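Local coordinates for coat protein (Papaya mosaic virus, PDB 4DOX) that forms the capsid of a flexible filamentous plant virus, its copies probably assembling around the viral RNA as in related filamentous viruses, at residues G100-L103 with R104-C107; I113-N116 with L117-K121; S162-Q165 with E166-I169. All coordinates share one frame; numbering follows the deposited sequence.

Contact 1 (G100-L103 with R104-C107)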
ATOM      1  N   GLY A 100      10.516  -1.487  -8.720  1.00 30.58           N
ATOM      2  CA  GLY A 100      10.049  -2.606  -9.502  1.00 29.97           C
ATOM      3  C   GLY A 100       8.745  -3.144  -8.976  1.00 29.08           C
ATOM      4  O   GLY A 100       8.224  -4.109  -9.502  1.00 28.90           O
ATOM      5  N   THR A 101       8.210  -2.527  -7.917  1.00 28.48           N
ATOM      6  CA  THR A 101       6.807  -2.814  -7.489  1.00 27.12           C
ATOM      7  C   THR A 101       5.867  -1.870  -8.252  1.00 27.15           C
ATOM      8  O   THR A 101       6.327  -1.047  -9.023  1.00 28.24           O
ATOM      9  CB  THR A 101       6.613  -2.808  -5.924  1.00 25.42           C
ATOM     10  OG1 THR A 101       5.348  -3.363  -5.595  1.00 24.83           O
ATOM     11  CG2 THR A 101       6.669  -1.399  -5.299  1.00 24.87           C
ATOM     12  N   SER A 102       4.569  -2.026  -8.081  1.00 27.25           N
ATOM     13  CA  SER A 102       3.588  -1.141  -8.694  1.00 28.14           C
ATOM     14  C   SER A 102       3.064  -0.209  -7.595  1.00 27.65           C
ATOM     15  O   SER A 102       3.196  -0.494  -6.380  1.00 27.29           O
ATOM     16  CB  SER A 102       2.407  -1.954  -9.203  1.00 28.55           C
ATOM     17  OG  SER A 102       1.732  -2.540  -8.075  1.00 28.39           O
ATOM     18  N   LEU A 103       2.445   0.886  -8.019  1.00 27.40           N
ATOM     19  CA  LEU A 103       1.948   1.885  -7.097  1.00 26.03           C
ATOM     20  C   LEU A 103       0.834   1.231  -6.245  1.00 26.16           C
ATOM     21  O   LEU A 103       0.654   1.537  -5.042  1.00 25.30           O
ATOM     22  CB  LEU A 103       1.450   3.066  -7.924  1.00 25.86           C
ATOM     23  CG  LEU A 103       0.781   4.281  -7.302  1.00 26.01           C
ATOM     24  CD1 LEU A 103       1.656   4.933  -6.190  1.00 25.45           C
ATOM     25  CD2 LEU A 103       0.469   5.254  -8.405  1.00 24.91           C
ATOM     26  N   ARG A 104       0.135   0.279  -6.866  1.00 26.60           N
ATOM     27  CA  ARG A 104      -0.996  -0.375  -6.228  1.00 26.52           C
ATOM     28  C   ARG A 104      -0.541  -1.226  -5.060  1.00 25.81           C
ATOM     29  O   ARG A 104      -1.153  -1.178  -3.995  1.00 25.72           O
ATOM     30  CB  ARG A 104      -1.778  -1.202  -7.243  1.00 27.50           C
ATOM     31  CG  ARG A 104      -2.732  -2.249  -6.648  1.00 27.72           C
ATOM     32  CD  ARG A 104      -4.132  -1.824  -6.401  1.00 26.79           C
ATOM     33  NE  ARG A 104      -4.635  -0.785  -7.302  1.00 33.23           N
ATOM     34  CZ  ARG A 104      -5.412  -0.967  -8.383  1.00 33.90           C
ATOM     35  NH1 ARG A 104      -5.765  -2.170  -8.766  1.00 35.95           N
ATOM     36  NH2 ARG A 104      -5.825   0.074  -9.096  1.00 31.06           N
ATOM     37  N   LYS A 105       0.533  -1.988  -5.265  1.00 25.13           N
ATOM     38  CA  LYS A 105       1.042  -2.871  -4.225  1.00 24.42           C
ATOM     39  C   LYS A 105       1.599  -2.059  -3.100  1.00 23.64           C
ATOM     40  O   LYS A 105       1.416  -2.440  -1.948  1.00 25.24           O
ATOM     41  CB  LYS A 105       2.097  -3.862  -4.756  1.00 24.57           C
ATOM     42  CG  LYS A 105       1.465  -5.035  -5.398  1.00 27.91           C
ATOM     43  CD  LYS A 105       2.429  -5.777  -6.283  1.00 34.40           C
ATOM     44  CE  LYS A 105       1.685  -6.809  -7.151  1.00 35.38           C
ATOM     45  NZ  LYS A 105       2.687  -7.745  -7.732  1.00 38.27           N
ATOM     46  N   PHE A 106       2.288  -0.963  -3.416  1.00 22.73           N
ATOM     47  CA  PHE A 106       2.836  -0.081  -2.405  1.00 22.19           C
ATOM     48  C   PHE A 106       1.720   0.524  -1.525  1.00 22.85           C
ATOM     49  O   PHE A 106       1.837   0.573  -0.306  1.00 22.52           O
ATOM     50  CB  PHE A 106       3.588   1.058  -3.091  1.00 22.71           C
ATOM     51  CG  PHE A 106       4.318   2.001  -2.131  1.00 20.74           C
ATOM     52  CD1 PHE A 106       3.795   3.260  -1.820  1.00 18.89           C
ATOM     53  CD2 PHE A 106       5.531   1.634  -1.553  1.00 20.77           C
ATOM     54  CE1 PHE A 106       4.457   4.125  -0.943  1.00 18.10           C
ATOM     55  CE2 PHE A 106       6.220   2.525  -0.670  1.00 21.34           C
ATOM     56  CZ  PHE A 106       5.675   3.770  -0.375  1.00 18.28           C
ATOM     57  N   CYS A 107       0.643   1.016  -2.143  1.00 23.30           N
ATOM     58  CA  CYS A 107      -0.469   1.580  -1.360  1.00 23.63           C
ATOM     59  C   CYS A 107      -1.101   0.496  -0.492  1.00 23.67           C
ATOM     60  O   CYS A 107      -1.455   0.768   0.645  1.00 23.82           O
ATOM     61  CB  CYS A 107      -1.509   2.260  -2.259  1.00 23.63           C
ATOM     62  SG  CYS A 107      -0.773   3.710  -3.134  1.00 27.31           S
TER

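Contact 2 (I113-N116 with L117-K121)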
ATOM      1  N   ILE A 113      -3.036   1.792   7.680  1.00 29.60           N
ATOM      2  CA  ILE A 113      -2.741   3.091   8.259  1.00 29.75           C
ATOM      3  C   ILE A 113      -3.721   4.144   7.696  1.00 29.96           C
ATOM      4  O   ILE A 113      -4.238   4.988   8.444  1.00 31.02           O
ATOM      5  CB  ILE A 113      -1.325   3.526   7.914  1.00 29.66           C
ATOM      6  CG1 ILE A 113      -0.273   2.443   8.220  1.00 31.34           C
ATOM      7  CG2 ILE A 113      -1.000   4.801   8.604  1.00 30.61           C
ATOM      8  CD1 ILE A 113      -0.311   1.932   9.644  1.00 36.86           C
ATOM      9  N   ILE A 114      -3.975   4.111   6.383  1.00 28.29           N
ATOM     10  CA  ILE A 114      -4.799   5.134   5.788  1.00 27.81           C
ATOM     11  C   ILE A 114      -6.236   4.849   6.191  1.00 29.73           C
ATOM     12  O   ILE A 114      -7.014   5.787   6.450  1.00 30.55           O
ATOM     13  CB  ILE A 114      -4.634   5.271   4.262  1.00 26.95           C
ATOM     14  CG1 ILE A 114      -5.199   6.619   3.792  1.00 24.69           C
ATOM     15  CG2 ILE A 114      -5.301   4.102   3.520  1.00 26.71           C
ATOM     16  CD1 ILE A 114      -4.487   7.871   4.362  1.00 20.28           C
ATOM     17  N   TRP A 115      -6.574   3.565   6.327  1.00 29.91           N
ATOM     18  CA  TRP A 115      -7.849   3.196   6.944  1.00 31.28           C
ATOM     19  C   TRP A 115      -8.037   3.937   8.278  1.00 32.69           C
ATOM     20  O   TRP A 115      -9.046   4.603   8.478  1.00 33.08           O
ATOM     21  CB  TRP A 115      -7.919   1.701   7.159  1.00 31.51           C
ATOM     22  CG  TRP A 115      -9.192   1.236   7.796  1.00 34.37           C
ATOM     23  CD1 TRP A 115      -9.395   0.972   9.134  1.00 36.88           C
ATOM     24  CD2 TRP A 115     -10.425   0.915   7.139  1.00 34.73           C
ATOM     25  NE1 TRP A 115     -10.676   0.529   9.344  1.00 36.03           N
ATOM     26  CE2 TRP A 115     -11.337   0.489   8.143  1.00 36.12           C
ATOM     27  CE3 TRP A 115     -10.859   0.960   5.797  1.00 35.68           C
ATOM     28  CZ2 TRP A 115     -12.663   0.095   7.849  1.00 35.81           C
ATOM     29  CZ3 TRP A 115     -12.188   0.584   5.499  1.00 33.72           C
ATOM     30  CH2 TRP A 115     -13.065   0.144   6.532  1.00 36.16           C
ATOM     31  N   ASN A 116      -7.063   3.863   9.178  1.00 33.08           N
ATOM     32  CA  ASN A 116      -7.237   4.535  10.465  1.00 34.92           C
ATOM     33  C   ASN A 116      -7.316   6.025  10.307  1.00 35.03           C
ATOM     34  O   ASN A 116      -7.967   6.705  11.088  1.00 36.25           O
ATOM     35  CB  ASN A 116      -6.097   4.204  11.430  1.00 35.43           C
ATOM     36  CG  ASN A 116      -6.352   2.942  12.227  1.00 37.00           C
ATOM     37  OD1 ASN A 116      -7.004   1.989  11.738  1.00 37.43           O
ATOM     38  ND2 ASN A 116      -5.837   2.918  13.458  1.00 36.42           N
ATOM     39  N   LEU A 117      -6.649   6.540   9.285  1.00 34.26           N
ATOM     40  CA  LEU A 117      -6.594   7.979   9.103  1.00 34.66           C
ATOM     41  C   LEU A 117      -7.861   8.606   8.511  1.00 35.40           C
ATOM     42  O   LEU A 117      -8.214   9.732   8.866  1.00 36.69           O
ATOM     43  CB  LEU A 117      -5.368   8.356   8.283  1.00 33.18           C
ATOM     44  CG  LEU A 117      -4.116   8.225   9.140  1.00 33.10           C
ATOM     45  CD1 LEU A 117      -2.902   8.229   8.247  1.00 32.45           C
ATOM     46  CD2 LEU A 117      -4.079   9.364  10.115  1.00 33.52           C
ATOM     47  N   ARG A 118      -8.551   7.873   7.637  1.00 34.80           N
ATOM     48  CA  ARG A 118      -9.656   8.437   6.891  1.00 34.83           C
ATOM     49  C   ARG A 118     -11.020   7.832   7.236  1.00 36.20           C
ATOM     50  O   ARG A 118     -12.031   8.539   7.130  1.00 37.78           O
ATOM     51  CB  ARG A 118      -9.393   8.302   5.398  1.00 34.07           C
ATOM     52  CG  ARG A 118      -8.046   8.874   4.926  1.00 33.25           C
ATOM     53  CD  ARG A 118      -8.158  10.296   4.524  1.00 32.97           C
ATOM     54  NE  ARG A 118      -9.293  10.523   3.618  1.00 31.81           N
ATOM     55  CZ  ARG A 118      -9.191  10.942   2.355  1.00 30.14           C
ATOM     56  NH1 ARG A 118      -7.994  11.194   1.809  1.00 25.57           N
ATOM     57  NH2 ARG A 118     -10.303  11.112   1.631  1.00 30.44           N
ATOM     58  N   THR A 119     -11.065   6.560   7.635  1.00 35.83           N
ATOM     59  CA  THR A 119     -12.330   5.881   7.922  1.00 37.59           C
ATOM     60  C   THR A 119     -13.175   6.570   9.030  1.00 40.75           C
ATOM     61  O   THR A 119     -12.637   6.963  10.077  1.00 41.14           O
ATOM     62  CB  THR A 119     -12.077   4.436   8.271  1.00 37.11           C
ATOM     63  OG1 THR A 119     -11.368   3.843   7.189  1.00 34.59           O
ATOM     64  CG2 THR A 119     -13.366   3.670   8.529  1.00 37.56           C
ATOM     65  N   ASP A 120     -14.483   6.723   8.758  1.00 43.03           N
ATOM     66  CA  ASP A 120     -15.447   7.520   9.562  1.00 46.07           C
ATOM     67  C   ASP A 120     -15.036   8.996   9.800  1.00 46.70           C
ATOM     68  O   ASP A 120     -15.624   9.666  10.657  1.00 48.09           O
ATOM     69  CB  ASP A 120     -15.825   6.821  10.896  1.00 47.51           C
ATOM     70  CG  ASP A 120     -16.313   5.383  10.705  1.00 48.34           C
ATOM     71  OD1 ASP A 120     -16.887   5.052   9.648  1.00 46.63           O
ATOM     72  OD2 ASP A 120     -16.126   4.575  11.639  1.00 51.42           O
ATOM     73  N   LYS A 121     -14.057   9.487   9.026  1.00 46.14           N
ATOM     74  CA  LYS A 121     -13.633  10.902   9.050  1.00 46.94           C
ATOM     75  C   LYS A 121     -13.736  11.642   7.712  1.00 46.15           C
ATOM     76  O   LYS A 121     -14.426  12.652   7.653  1.00 47.31           O
ATOM     77  CB  LYS A 121     -12.229  11.054   9.614  1.00 47.09           C
ATOM     78  CG  LYS A 121     -12.145  10.772  11.091  1.00 50.53           C
ATOM     79  CD  LYS A 121     -10.693  10.501  11.476  1.00 54.04           C
ATOM     80  CE  LYS A 121     -10.643   9.629  12.732  1.00 59.99           C
ATOM     81  NZ  LYS A 121     -10.456  10.401  14.003  1.00 64.23           N
TER
HETATM   82  O   HOH W   1     -10.520   6.034  11.642  1.00 18.69           O

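Contact 3 (S162-Q165 with E166-I169)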
ATOM      1  N   SER A 162     -12.941  -2.885  12.474  1.00 46.38           N
ATOM      2  CA  SER A 162     -12.925  -3.719  11.281  1.00 45.56           C
ATOM      3  C   SER A 162     -13.820  -3.142  10.214  1.00 45.11           C
ATOM      4  O   SER A 162     -14.737  -2.356  10.526  1.00 46.36           O
ATOM      5  CB  SER A 162     -13.400  -5.126  11.620  1.00 46.74           C
ATOM      6  OG  SER A 162     -12.240  -5.906  11.839  1.00 48.52           O
ATOM      7  N   PRO A 163     -13.583  -3.524   8.948  1.00 43.77           N
ATOM      8  CA  PRO A 163     -14.606  -3.200   7.953  1.00 44.21           C
ATOM      9  C   PRO A 163     -15.907  -3.941   8.268  1.00 46.78           C
ATOM     10  O   PRO A 163     -15.863  -4.968   8.916  1.00 47.47           O
ATOM     11  CB  PRO A 163     -14.003  -3.678   6.632  1.00 42.23           C
ATOM     12  CG  PRO A 163     -12.651  -4.048   6.897  1.00 40.86           C
ATOM     13  CD  PRO A 163     -12.321  -3.955   8.339  1.00 41.51           C
ATOM     14  N   THR A 164     -17.055  -3.407   7.842  1.00 49.23           N
ATOM     15  CA  THR A 164     -18.324  -4.151   7.910  1.00 51.64           C
ATOM     16  C   THR A 164     -18.386  -5.099   6.731  1.00 52.33           C
ATOM     17  O   THR A 164     -17.753  -4.851   5.706  1.00 50.78           O
ATOM     18  CB  THR A 164     -19.526  -3.216   7.870  1.00 52.82           C
ATOM     19  OG1 THR A 164     -19.569  -2.554   6.606  1.00 52.65           O
ATOM     20  CG2 THR A 164     -19.410  -2.157   8.966  1.00 52.29           C
ATOM     21  N   GLN A 165     -19.128  -6.192   6.877  1.00 55.54           N
ATOM     22  CA  GLN A 165     -19.358  -7.148   5.774  1.00 56.96           C
ATOM     23  C   GLN A 165     -19.902  -6.409   4.524  1.00 56.71           C
ATOM     24  O   GLN A 165     -19.505  -6.731   3.403  1.00 56.68           O
ATOM     25  CB  GLN A 165     -20.284  -8.302   6.236  1.00 59.76           C
ATOM     26  CG  GLN A 165     -20.490  -9.486   5.258  1.00 63.17           C
ATOM     27  CD  GLN A 165     -19.208 -10.282   4.906  1.00 65.77           C
ATOM     28  OE1 GLN A 165     -18.176 -10.209   5.587  1.00 65.80           O
ATOM     29  NE2 GLN A 165     -19.284 -11.048   3.823  1.00 67.84           N
ATOM     30  N   GLU A 166     -20.765  -5.406   4.717  1.00 56.84           N
ATOM     31  CA  GLU A 166     -21.238  -4.582   3.609  1.00 56.76           C
ATOM     32  C   GLU A 166     -20.081  -3.892   2.874  1.00 54.16           C
ATOM     33  O   GLU A 166     -20.013  -3.906   1.647  1.00 53.77           O
ATOM     34  CB  GLU A 166     -22.280  -3.553   4.054  1.00 58.07           C
ATOM     35  CG  GLU A 166     -22.821  -2.766   2.880  1.00 60.62           C
ATOM     36  CD  GLU A 166     -23.682  -1.580   3.266  1.00 65.83           C
ATOM     37  OE1 GLU A 166     -23.770  -1.290   4.478  1.00 69.10           O
ATOM     38  OE2 GLU A 166     -24.273  -0.938   2.355  1.00 65.83           O
ATOM     39  N   GLU A 167     -19.175  -3.282   3.628  1.00 52.72           N
ATOM     40  CA  GLU A 167     -17.948  -2.726   3.053  1.00 49.92           C
ATOM     41  C   GLU A 167     -17.125  -3.773   2.306  1.00 49.56           C
ATOM     42  O   GLU A 167     -16.730  -3.516   1.164  1.00 48.61           O
ATOM     43  CB  GLU A 167     -17.118  -1.977   4.095  1.00 47.91           C
ATOM     44  CG  GLU A 167     -17.743  -0.647   4.484  1.00 47.17           C
ATOM     45  CD  GLU A 167     -17.214  -0.093   5.797  1.00 46.34           C
ATOM     46  OE1 GLU A 167     -16.664  -0.862   6.614  1.00 46.44           O
ATOM     47  OE2 GLU A 167     -17.369   1.114   6.036  1.00 44.99           O
ATOM     48  N   ARG A 168     -16.884  -4.943   2.914  1.00 50.55           N
ATOM     49  CA  ARG A 168     -16.083  -6.006   2.256  1.00 51.26           C
ATOM     50  C   ARG A 168     -16.732  -6.385   0.936  1.00 53.33           C
ATOM     51  O   ARG A 168     -16.069  -6.407  -0.096  1.00 52.76           O
ATOM     52  CB  ARG A 168     -15.863  -7.257   3.143  1.00 51.50           C
ATOM     53  CG  ARG A 168     -14.927  -7.009   4.361  1.00 51.68           C
ATOM     54  CD  ARG A 168     -14.379  -8.272   5.089  1.00 51.08           C
ATOM     55  NE  ARG A 168     -15.287  -8.639   6.166  1.00 54.40           N
ATOM     56  CZ  ARG A 168     -15.145  -8.322   7.449  1.00 54.63           C
ATOM     57  NH1 ARG A 168     -14.077  -7.651   7.879  1.00 52.91           N
ATOM     58  NH2 ARG A 168     -16.080  -8.709   8.310  1.00 55.64           N
ATOM     59  N   ILE A 169     -18.043  -6.627   0.977  1.00 56.47           N
ATOM     60  CA  ILE A 169     -18.800  -7.033  -0.200  1.00 59.07           C
ATOM     61  C   ILE A 169     -18.787  -5.945  -1.242  1.00 59.11           C
ATOM     62  O   ILE A 169     -18.600  -6.235  -2.423  1.00 60.22           O
ATOM     63  CB  ILE A 169     -20.260  -7.485   0.153  1.00 61.71           C
ATOM     64  CG1 ILE A 169     -20.260  -8.977   0.442  1.00 63.01           C
ATOM     65  CG2 ILE A 169     -21.281  -7.202  -0.986  1.00 62.90           C
ATOM     66  CD1 ILE A 169     -21.262  -9.389   1.499  1.00 67.85           C
TER

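Contact 1 (G100-L103 with R104-C107)
The backbone turns from an extended path at Ser102 into helix 103-108, where Phe106 N bonds back to Ser102 O at 3.1 Å and Cys107 N to Leu103 O at 2.9 Å. Ser102 is the N-cap of this helix. Set between the backbone N and the carbonyl carbon (chi1 66°), Ser102 OG is turned toward the first turn of the helix and accepts from Lys105 N at 3.1 Å with an N-H...O angle of 161°, a capping bond to an amide of that turn. The Lys105 side chain runs back past the cap: Lys105 CB lies 3.4 Å from Thr101 OG1, and its methylenes pass both hydroxyls. Thr101 itself is buried against Val96 of helix 89-98 and Gln38 of helix 36-48, which places the start of the new helix beside two earlier ones. On another side of the turn, Leu103 and Cys107 are both packed on Cys67 of helix 56-70. Arg104 leads away from the cap to a salt bridge with Asp142. One turn apart on the helix, Leu103 CD1 meets Cys107 SG at 4.1 Å, a thin apolar touch between two buried side chains.

Contact 2 (I113-N116 with L117-K121)
The C-terminal end of helix 111-118 is finished by a threonine that folds back onto the last turn, with Thr119 the first residue to leave helical geometry. Trp115 O receives two bonds from this one residue: Thr119 N at 2.9 Å, continuing the helical pattern, and Thr119 OG1 at 2.8 Å, which approaches at a C=O...O angle of 118°. Placed anti to the threonine's carbonyl carbon (chi1 -57°), Thr119 OG1 reaches that oxygen and at the same time lies over one face of the indole, 3.1 Å from Trp115 CD2. The methyl follows onto the same ring: Thr119 CG2 stands 3.9 Å from the centroid of the Trp115 six-membered ring and 20° off its normal, a CH-pi contact. The indole NE1, at the edge of the five-membered ring, donates to Arg161 O, which helps fix the ring's rotation.

Elsewhere on the turn the side chains pack along the helix. The Ile114 side chain lies beside the aliphatic part of Arg118, Ile114 CD1 3.7 Å from Arg118 CG, before the arginine bends away to a salt bridge with Asp69 and a hydrogen bond with Asn65, both of helix 56-70. Ile113 CG2 lies alongside Leu117 CD1 at 3.9 Å. A water donates to both Asn116 O and Thr119 O, bridging the last turn and the departing chain. Gripped by an amide and a hydroxyl, the Trp115 carbonyl is well satisfied where the helix stops, and the same two bonds hold the threonine against the indole face.

Contact 3 (S162-Q165 with E166-I169)
A capping box opens helix 165-172: Thr164, at the N-cap, and Glu167 exchange bonds between side chain and backbone. Glu167 N donates to Thr164 OG1 at 3.1 Å, and in return Thr164 N donates to Glu167 OE1 at 2.9 Å, both nearly straight at 167°. Glu167 OE1 is met on its anti side, with the donor somewhat out of the carboxylate plane. Glu167 can reach back because CG stands anti to the carbonyl carbon (chi1 -73°) and the extended chain crosses the Thr164 side chain at a slant, bringing OE1 to Thr164 N. Arg161, just before this segment in the same loop, forms a salt bridge with the same OE1 and would help balance its charge; nearness to the helix N terminus would also be expected to favour it.

Behind the cap, Arg168 N closes the first turn on Thr164 O at 2.9 Å, and Ile169 N follows on Gln165 O. The Arg168 side chain turns back over the preceding loop, where Pro163 O lies over one face of the guanidinium, while NH1 makes its salt bridge to Glu148. Gln165 OE1 comes to the guanidinium edge, in plane, and takes a weak bond from Arg168 NE at 3.3 Å, the amide and guanidinium planes being 54° apart. At the other end of that amide, Gln165 NE2 touches Ile169 CD1 at 3.5 Å.

From the N terminus the three contacts come in series, none nested in or crossing another, and each joins neighbouring residues without closing a long loop. Contact 1 starts helix 103-108 among helices 36-48, 56-70 and 89-98. The chain passes straight on to helix 111-118, whose end is contact 2; the two centres lie about 20 Å apart without touching, yet both lean on helix 56-70. A long loop then leads to contact 3, the start of helix 165-172, with its centre about 14 Å from that of contact 2. These two meet directly: Trp115 CH2 lies 3.7 Å from Glu167 OE1, and Arg161 is a partner of both, joining one helix end to another's beginning.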